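Local coordinates for beta-N-acetylglucosaminidase-like protein Glycoside hydrolase family 20 (Flavobacterium johnsoniae, PDB 6YHH), which probably hydrolyses terminal N-acetylglucosamine residues from chitin-derived oligosaccharides, as a beta-N-acetylhexosaminidase of glycoside hydrolase family 20, at residues 92-97 with 172-177; 78-83 with 111-116; 103-108 with 115-120. One frame throughout, in Å; residues are numbered along the deposited sequence.

How the contacts relate
All three contacts lie close together, with centres 7 to 9 Å apart, around helix 110-123 and the mixed sheet it packs against. Along the chain come 78-83, 92-97, 103-108, then the overlapping helical segments 111-116 and 115-120, and much later 172-177. Contacts 2 and 3 share H115 and G116 and join the helix to the neighbouring parallel strands 76-80 and 102-107, wholly within the family's domain 2 range. Contact 1 uses strand 94-99, antiparallel neighbour of 102-107 in the same sheet, and reaches across to the catalytic barrel. H115 and T119 of the helix hold E92, Y94 and K174, so the domain packing and the interdomain contact meet on one helix.

Contact 1: residues 92-97 with 172-177; sequences ESYSLD and AMKMNV
Two flat groups of 92-97 meet the loop 172-177: the E92 carboxylate, which comes up to the N176 amide, and the Y94 ring, which meets K174 CE obliquely. The E92 and N176 side chains cross at about a right angle, yet their end planes are only 16° apart. E92 OE2 and N176 ND2 are 3.3 Å apart, but the angle is too poor for a hydrogen bond. The carboxylate and the amide find other partners: OE1 of E92 takes H115 NE2 and a salt bridge from R147, while the N176 amide bonds to T145 O and R147 N. At the tyrosine, K174 CE lies 3.8 Å from Y94 OH and 4.1 Å from Y94 CE1, the two side chains crossing at about a right angle. The backbone of K174 closes helix 160-172 as the C-prime residue of a Schellman motif, with positive phi, and the chain then enters strand 177-184, completing a beta-alpha-beta unit of the TIM barrel. Strand 94-99 belongs to the other sheet, in the preceding domain, so this buried contact crosses the interface between the two. The lysine runs extended from that helix end until its last torsion (chi4 82°) bends the ammonium away from the line of the chain. There T119 OG1 is hydrogen-bonded to both K174 NZ and Y94 OH, linking the two side chains through helix 110-123.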
loop_
_atom_site.group_PDB
_atom_site.type_symbol
_atom_site.label_atom_id
_atom_site.label_comp_id
_atom_site.label_asym_id
_atom_site.label_seq_id
_atom_site.Cartn_x
_atom_site.Cartn_y
_atom_site.Cartn_z
ATOM N N GLU A 92 26.923 11.579 13.312
ATOM C CA GLU A 92 25.552 11.787 12.791
ATOM C C GLU A 92 24.973 13.052 13.368
ATOM O O GLU A 92 23.757 13.286 13.306
ATOM C CB GLU A 92 24.654 10.573 13.216
ATOM C CG GLU A 92 25.036 9.302 12.529
ATOM C CD GLU A 92 24.093 8.204 12.984
ATOM O OE1 GLU A 92 22.941 8.225 12.462
ATOM O OE2 GLU A 92 24.437 7.420 13.893
ATOM N N SER A 93 25.836 13.889 13.925
ATOM C CA SER A 93 25.369 15.130 14.564
ATOM C C SER A 93 24.925 16.193 13.561
ATOM O O SER A 93 25.299 16.147 12.393
ATOM C CB SER A 93 26.499 15.762 15.406
ATOM O OG SER A 93 27.635 16.233 14.665
ATOM N N TYR A 94 24.165 17.182 14.037
ATOM C CA TYR A 94 23.759 18.306 13.205
ATOM C C TYR A 94 23.317 19.401 14.123
ATOM O O TYR A 94 23.011 19.137 15.317
ATOM C CB TYR A 94 22.610 17.958 12.202
ATOM C CG TYR A 94 21.299 17.636 12.914
ATOM C CD1 TYR A 94 21.052 16.342 13.430
ATOM C CD2 TYR A 94 20.368 18.619 13.182
ATOM C CE1 TYR A 94 19.908 16.080 14.158
ATOM C CE2 TYR A 94 19.235 18.364 13.909
ATOM C CZ TYR A 94 18.996 17.127 14.429
ATOM O OH TYR A 94 17.870 16.976 15.232
ATOM N N SER A 95 23.268 20.628 13.556
ATOM C CA SER A 95 22.562 21.742 14.190
ATOM C C SER A 95 21.544 22.303 13.206
ATOM O O SER A 95 21.709 22.204 11.985
ATOM C CB SER A 95 23.493 22.880 14.646
ATOM O OG SER A 95 24.111 23.382 13.515
ATOM N N LEU A 96 20.460 22.740 13.769
ATOM C CA LEU A 96 19.343 23.309 13.063
ATOM C C LEU A 96 18.996 24.625 13.721
ATOM O O LEU A 96 18.683 24.691 14.881
ATOM C CB LEU A 96 18.103 22.328 13.134
ATOM C CG LEU A 96 16.757 22.894 12.692
ATOM C CD1 LEU A 96 16.890 23.322 11.220
ATOM C CD2 LEU A 96 15.641 21.849 12.842
ATOM N N ASP A 97 19.123 25.684 12.926
ATOM C CA ASP A 97 18.870 27.027 13.397
ATOM C C ASP A 97 17.785 27.668 12.531
ATOM O O ASP A 97 17.990 27.794 11.307
ATOM C CB ASP A 97 20.161 27.817 13.210
ATOM C CG ASP A 97 19.972 29.268 13.597
ATOM O OD1 ASP A 97 19.493 29.503 14.690
ATOM O OD2 ASP A 97 20.229 30.154 12.776
ATOM N N ALA A 172 12.769 8.552 9.096
ATOM C CA ALA A 172 11.946 9.558 9.720
ATOM C C ALA A 172 12.142 9.622 11.205
ATOM O O ALA A 172 12.004 10.718 11.843
ATOM C CB ALA A 172 10.486 9.269 9.396
ATOM N N MET A 173 12.491 8.477 11.787
ATOM C CA MET A 173 12.721 8.355 13.257
ATOM C C MET A 173 14.213 8.360 13.594
ATOM O O MET A 173 14.587 8.011 14.720
ATOM C CB MET A 173 12.083 7.095 13.763
ATOM C CG MET A 173 10.556 7.044 13.578
ATOM S SD MET A 173 9.664 8.563 14.032
ATOM C CE MET A 173 10.347 8.702 15.711
ATOM N N LYS A 174 15.073 8.677 12.635
ATOM C CA LYS A 174 16.537 8.685 12.822
ATOM C C LYS A 174 17.136 7.347 13.173
ATOM O O LYS A 174 18.168 7.255 13.855
ATOM C CB LYS A 174 16.957 9.755 13.810
ATOM C CG LYS A 174 16.520 11.119 13.417
ATOM C CD LYS A 174 17.114 12.196 14.338
ATOM C CE LYS A 174 16.615 13.592 14.004
ATOM N NZ LYS A 174 15.282 13.835 14.612
ATOM N N MET A 175 16.458 6.256 12.752
ATOM C CA MET A 175 17.003 4.925 12.914
ATOM C C MET A 175 17.907 4.563 11.736
ATOM O O MET A 175 17.616 4.969 10.620
ATOM C CB MET A 175 15.861 3.913 13.084
ATOM C CG MET A 175 15.098 4.205 14.320
ATOM S SD MET A 175 13.622 3.104 14.468
ATOM C CE MET A 175 14.377 1.487 14.759
ATOM N N ASN A 176 19.000 3.856 12.002
ATOM C CA ASN A 176 20.048 3.668 10.976
ATOM C C ASN A 176 20.469 2.295 10.691
ATOM O O ASN A 176 21.439 2.115 9.911
ATOM C CB ASN A 176 21.298 4.493 11.321
ATOM C CG ASN A 176 21.940 4.063 12.618
ATOM O OD1 ASN A 176 21.407 3.244 13.386
ATOM N ND2 ASN A 176 23.127 4.562 12.844
ATOM N N VAL A 177 19.776 1.282 11.220
ATOM C CA VAL A 177 20.088 -0.121 10.939
ATOM C C VAL A 177 18.796 -0.864 10.596
ATOM O O VAL A 177 17.773 -0.789 11.320
ATOM C CB VAL A 177 20.782 -0.816 12.084
ATOM C CG1 VAL A 177 20.969 -2.264 11.795
ATOM C CG2 VAL A 177 22.116 -0.139 12.479
#

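Contact 2: residues 78-83 with 111-116; sequences INCTKN and LGALHG
Near-equal first torsions bring different branches of I78 and C80 to A113. In I78 the CG1 arm lies beside the backbone N (chi1 -55°), which leaves the CG2 methyl anti to that N and directed at the helix; in C80 the sulfur takes the position beside the N (chi1 -57°). Both come down on a single methyl. A113 CB is 3.8 Å from I78 CG2 and 3.7 Å from C80 SG, and since I78 CG2 and C80 SG are themselves 4.3 Å apart, the three groups form a compact triangle with the alanine seated against both strand residues. The alternation of the strand explains the spacing: I78 and C80 point toward the helix, while N79 between them points away. With so small a side chain at the meeting point the backbones come close, 7.0 Å from C80 CA to A113 CA. Helix 110-123 packs here on one face of the mixed sheet, in which strand 76-80 lies between strands 31-35 and 102-107. Helix 40-56 lies alongside, its V45 touching I78 and its I41 touching A113, and I105 of the adjoining strand also meets the alanine. Nothing directional passes between the two segments: the cysteine sulfur meets a methyl and behaves as an apolar surface, so fit of shape and the burial of carbon and sulfur hold this part of the helix to the strand.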
loop_
_atom_site.group_PDB
_atom_site.type_symbol
_atom_site.label_atom_id
_atom_site.label_comp_id
_atom_site.label_asym_id
_atom_site.label_seq_id
_atom_site.Cartn_x
_atom_site.Cartn_y
_atom_site.Cartn_z
ATOM N N ILE A 78 21.580 24.169 3.705
ATOM C CA ILE A 78 22.049 22.948 4.230
ATOM C C ILE A 78 23.535 22.833 3.867
ATOM O O ILE A 78 23.880 22.701 2.706
ATOM C CB ILE A 78 21.283 21.760 3.631
ATOM C CG1 ILE A 78 19.760 21.914 3.815
ATOM C CG2 ILE A 78 21.802 20.480 4.209
ATOM C CD1 ILE A 78 19.032 20.872 3.032
ATOM N N ASN A 79 24.377 22.831 4.909
ATOM C CA ASN A 79 25.845 22.785 4.741
ATOM C C ASN A 79 26.347 21.473 5.361
ATOM O O ASN A 79 26.056 21.198 6.541
ATOM C CB ASN A 79 26.530 23.905 5.479
ATOM C CG ASN A 79 25.993 25.284 5.148
ATOM O OD1 ASN A 79 25.543 26.052 6.040
ATOM N ND2 ASN A 79 26.043 25.630 3.872
ATOM N N CYS A 80 27.043 20.674 4.580
ATOM C CA CYS A 80 27.657 19.455 5.004
ATOM C C CYS A 80 29.176 19.489 4.827
ATOM O O CYS A 80 29.630 19.730 3.692
ATOM C CB CYS A 80 27.188 18.244 4.234
ATOM S SG CYS A 80 25.370 18.031 4.336
ATOM N N THR A 81 29.938 19.123 5.851
ATOM C CA THR A 81 31.405 19.295 5.767
ATOM C C THR A 81 32.027 18.245 4.895
ATOM O O THR A 81 32.883 18.574 4.044
ATOM C CB THR A 81 32.038 19.361 7.178
ATOM O OG1 THR A 81 31.412 20.420 7.917
ATOM C CG2 THR A 81 33.565 19.598 7.073
ATOM N N LYS A 82 31.590 16.984 5.010
ATOM C CA LYS A 82 32.209 15.845 4.333
ATOM C C LYS A 82 31.152 14.789 3.958
ATOM O O LYS A 82 29.969 14.960 4.266
ATOM C CB LYS A 82 33.303 15.154 5.240
ATOM C CG LYS A 82 32.729 14.491 6.500
ATOM C CD LYS A 82 33.742 13.624 7.277
ATOM N N ASN A 83 31.608 13.775 3.250
ATOM C CA ASN A 83 30.753 12.666 2.792
ATOM C C ASN A 83 30.523 11.702 3.945
ATOM O O ASN A 83 31.469 11.255 4.638
ATOM C CB ASN A 83 31.425 11.838 1.697
ATOM C CG ASN A 83 31.539 12.536 0.344
ATOM O OD1 ASN A 83 31.397 13.768 0.154
ATOM N ND2 ASN A 83 31.792 11.714 -0.629
ATOM N N LEU A 111 24.797 12.608 6.630
ATOM C CA LEU A 111 24.015 11.749 7.534
ATOM C C LEU A 111 23.325 12.612 8.593
ATOM O O LEU A 111 22.114 12.487 8.841
ATOM C CB LEU A 111 24.869 10.691 8.178
ATOM C CG LEU A 111 25.543 9.709 7.260
ATOM C CD1 LEU A 111 26.397 8.800 8.066
ATOM C CD2 LEU A 111 24.589 8.894 6.414
ATOM N N GLY A 112 24.060 13.528 9.215
ATOM C CA GLY A 112 23.448 14.475 10.119
ATOM C C GLY A 112 22.454 15.407 9.463
ATOM O O GLY A 112 21.409 15.724 10.024
ATOM N N ALA A 113 22.743 15.859 8.252
ATOM C CA ALA A 113 21.778 16.728 7.558
ATOM C C ALA A 113 20.456 16.022 7.246
ATOM O O ALA A 113 19.414 16.618 7.371
ATOM C CB ALA A 113 22.351 17.309 6.312
ATOM N N LEU A 114 20.541 14.754 6.826
ATOM C CA LEU A 114 19.320 13.964 6.604
ATOM C C LEU A 114 18.484 13.899 7.879
ATOM O O LEU A 114 17.284 14.031 7.864
ATOM C CB LEU A 114 19.631 12.575 6.101
ATOM C CG LEU A 114 20.171 12.524 4.690
ATOM C CD1 LEU A 114 20.540 11.120 4.337
ATOM C CD2 LEU A 114 19.207 13.100 3.672
ATOM N N HIS A 115 19.134 13.702 9.014
ATOM C CA HIS A 115 18.439 13.694 10.272
ATOM C C HIS A 115 17.801 15.047 10.544
ATOM O O HIS A 115 16.653 15.185 11.043
ATOM C CB HIS A 115 19.390 13.332 11.457
ATOM C CG HIS A 115 19.975 11.950 11.415
ATOM N ND1 HIS A 115 19.288 10.825 10.948
ATOM C CD2 HIS A 115 21.183 11.505 11.819
ATOM C CE1 HIS A 115 20.063 9.758 11.068
ATOM N NE2 HIS A 115 21.216 10.148 11.624
ATOM N N GLY A 116 18.561 16.109 10.284
ATOM C CA GLY A 116 18.025 17.434 10.569
ATOM C C GLY A 116 16.822 17.785 9.773
ATOM O O GLY A 116 15.959 18.541 10.245
#

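Contact 3: residues 103-108 with 115-120; sequences ITINAT and HGLETL
Apolar side chains make two of the meetings between strand 103-107 and helix 115-120. I105 CD1 comes within 3.7 Å of L117 CD2, the two side chains crossing at about a right angle; L117 leaves the backbone neither toward nor away from the strand, and its CD2 branch makes the approach. Two residues earlier on the strand, I103 CG2 lies 4.2 Å from L120 CD2. The leucine points toward the sheet with its CG anti to the backbone N (chi1 -172°), which carries the branch out toward I103. A third meeting is of side chain with backbone: I105 CD1 rests 3.8 Å from the carbonyl carbon G116 C, the glycine letting the isoleucine close in. The backbone of this turn is bonded within the helix, L120 N donating to G116 O at 2.9 Å. A short turn joins strand and helix; the axes of 103-107 and 115-120 run roughly antiparallel (148°) and come to 9.4 Å at their closest, so the chain doubles back over its own sheet. L96 of strand 94-99 touches both isoleucines, F133 of strand 131-140 touches I103 and L120, and F48 of helix 40-56 packs on L117 and L120.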
loop_
_atom_site.group_PDB
_atom_site.type_symbol
_atom_site.label_atom_id
_atom_site.label_comp_id
_atom_site.label_asym_id
_atom_site.label_seq_id
_atom_site.Cartn_x
_atom_site.Cartn_y
_atom_site.Cartn_z
ATOM N N ILE A 103 16.740 29.631 7.510
ATOM C CA ILE A 103 16.930 28.367 8.271
ATOM C C ILE A 103 18.220 27.713 7.797
ATOM O O ILE A 103 18.473 27.636 6.610
ATOM C CB ILE A 103 15.758 27.368 8.055
ATOM C CG1 ILE A 103 14.413 27.999 8.371
ATOM C CG2 ILE A 103 15.967 26.052 8.837
ATOM C CD1 ILE A 103 13.207 27.177 7.996
ATOM N N THR A 104 19.074 27.245 8.749
ATOM C CA THR A 104 20.301 26.621 8.386
ATOM C C THR A 104 20.474 25.280 9.099
ATOM O O THR A 104 20.265 25.181 10.305
ATOM C CB THR A 104 21.503 27.552 8.785
ATOM O OG1 THR A 104 21.289 28.826 8.192
ATOM C CG2 THR A 104 22.801 27.023 8.146
ATOM N N ILE A 105 20.811 24.272 8.341
ATOM C CA ILE A 105 21.250 23.012 8.848
ATOM C C ILE A 105 22.698 22.880 8.587
ATOM O O ILE A 105 23.140 22.935 7.445
ATOM C CB ILE A 105 20.457 21.815 8.169
ATOM C CG1 ILE A 105 19.007 21.868 8.611
ATOM C CG2 ILE A 105 21.055 20.466 8.537
ATOM C CD1 ILE A 105 18.113 20.866 7.878
ATOM N N ASN A 106 23.460 22.689 9.639
ATOM C CA ASN A 106 24.895 22.469 9.537
ATOM C C ASN A 106 25.177 21.090 10.064
ATOM O O ASN A 106 24.741 20.776 11.151
ATOM C CB ASN A 106 25.611 23.486 10.432
ATOM C CG ASN A 106 25.665 24.886 9.828
ATOM O OD1 ASN A 106 25.374 25.871 10.474
ATOM N ND2 ASN A 106 26.033 24.953 8.630
ATOM N N ALA A 107 25.926 20.290 9.334
ATOM C CA ALA A 107 26.270 18.975 9.783
ATOM C C ALA A 107 27.599 18.539 9.329
ATOM O O ALA A 107 28.054 18.886 8.272
ATOM C CB ALA A 107 25.228 17.940 9.352
ATOM N N THR A 108 28.248 17.727 10.145
ATOM C CA THR A 108 29.502 17.138 9.715
ATOM C C THR A 108 29.404 16.460 8.359
ATOM O O THR A 108 30.284 16.580 7.501
ATOM C CB THR A 108 30.015 16.137 10.737
ATOM O OG1 THR A 108 30.197 16.791 11.977
ATOM C CG2 THR A 108 31.268 15.505 10.291
ATOM N N HIS A 115 19.134 13.702 9.014
ATOM C CA HIS A 115 18.439 13.694 10.272
ATOM C C HIS A 115 17.801 15.047 10.544
ATOM O O HIS A 115 16.653 15.185 11.043
ATOM C CB HIS A 115 19.390 13.332 11.457
ATOM C CG HIS A 115 19.975 11.950 11.415
ATOM N ND1 HIS A 115 19.288 10.825 10.948
ATOM C CD2 HIS A 115 21.183 11.505 11.819
ATOM C CE1 HIS A 115 20.063 9.758 11.068
ATOM N NE2 HIS A 115 21.216 10.148 11.624
ATOM N N GLY A 116 18.561 16.109 10.284
ATOM C CA GLY A 116 18.025 17.434 10.569
ATOM C C GLY A 116 16.822 17.785 9.773
ATOM O O GLY A 116 15.959 18.541 10.245
ATOM N N LEU A 117 16.738 17.260 8.533
ATOM C CA LEU A 117 15.541 17.489 7.763
ATOM C C LEU A 117 14.290 16.875 8.434
ATOM O O LEU A 117 13.198 17.437 8.396
ATOM C CB LEU A 117 15.704 16.906 6.368
ATOM C CG LEU A 117 16.738 17.578 5.440
ATOM C CD1 LEU A 117 16.875 16.687 4.201
ATOM C CD2 LEU A 117 16.331 19.000 5.197
ATOM N N GLU A 118 14.477 15.736 9.110
ATOM C CA GLU A 118 13.366 15.101 9.843
ATOM C C GLU A 118 12.949 15.922 11.028
ATOM O O GLU A 118 11.783 16.087 11.295
ATOM C CB GLU A 118 13.712 13.701 10.291
ATOM C CG GLU A 118 14.033 12.775 9.110
ATOM C CD GLU A 118 12.852 12.517 8.172
ATOM O OE1 GLU A 118 11.673 12.789 8.536
ATOM O OE2 GLU A 118 13.156 11.942 7.076
ATOM N N THR A 119 13.914 16.488 11.741
ATOM C CA THR A 119 13.585 17.369 12.848
ATOM C C THR A 119 12.831 18.581 12.359
ATOM O O THR A 119 11.865 19.046 13.025
ATOM C CB THR A 119 14.858 17.787 13.619
ATOM O OG1 THR A 119 15.567 16.628 13.967
ATOM C CG2 THR A 119 14.519 18.568 14.851
ATOM N N LEU A 120 13.335 19.198 11.282
ATOM C CA LEU A 120 12.655 20.356 10.660
ATOM C C LEU A 120 11.185 20.066 10.328
ATOM O O LEU A 120 10.295 20.871 10.629
ATOM C CB LEU A 120 13.462 20.907 9.458
ATOM C CG LEU A 120 12.925 22.206 8.892
ATOM C CD1 LEU A 120 12.647 23.310 9.870
ATOM C CD2 LEU A 120 13.819 22.630 7.758
#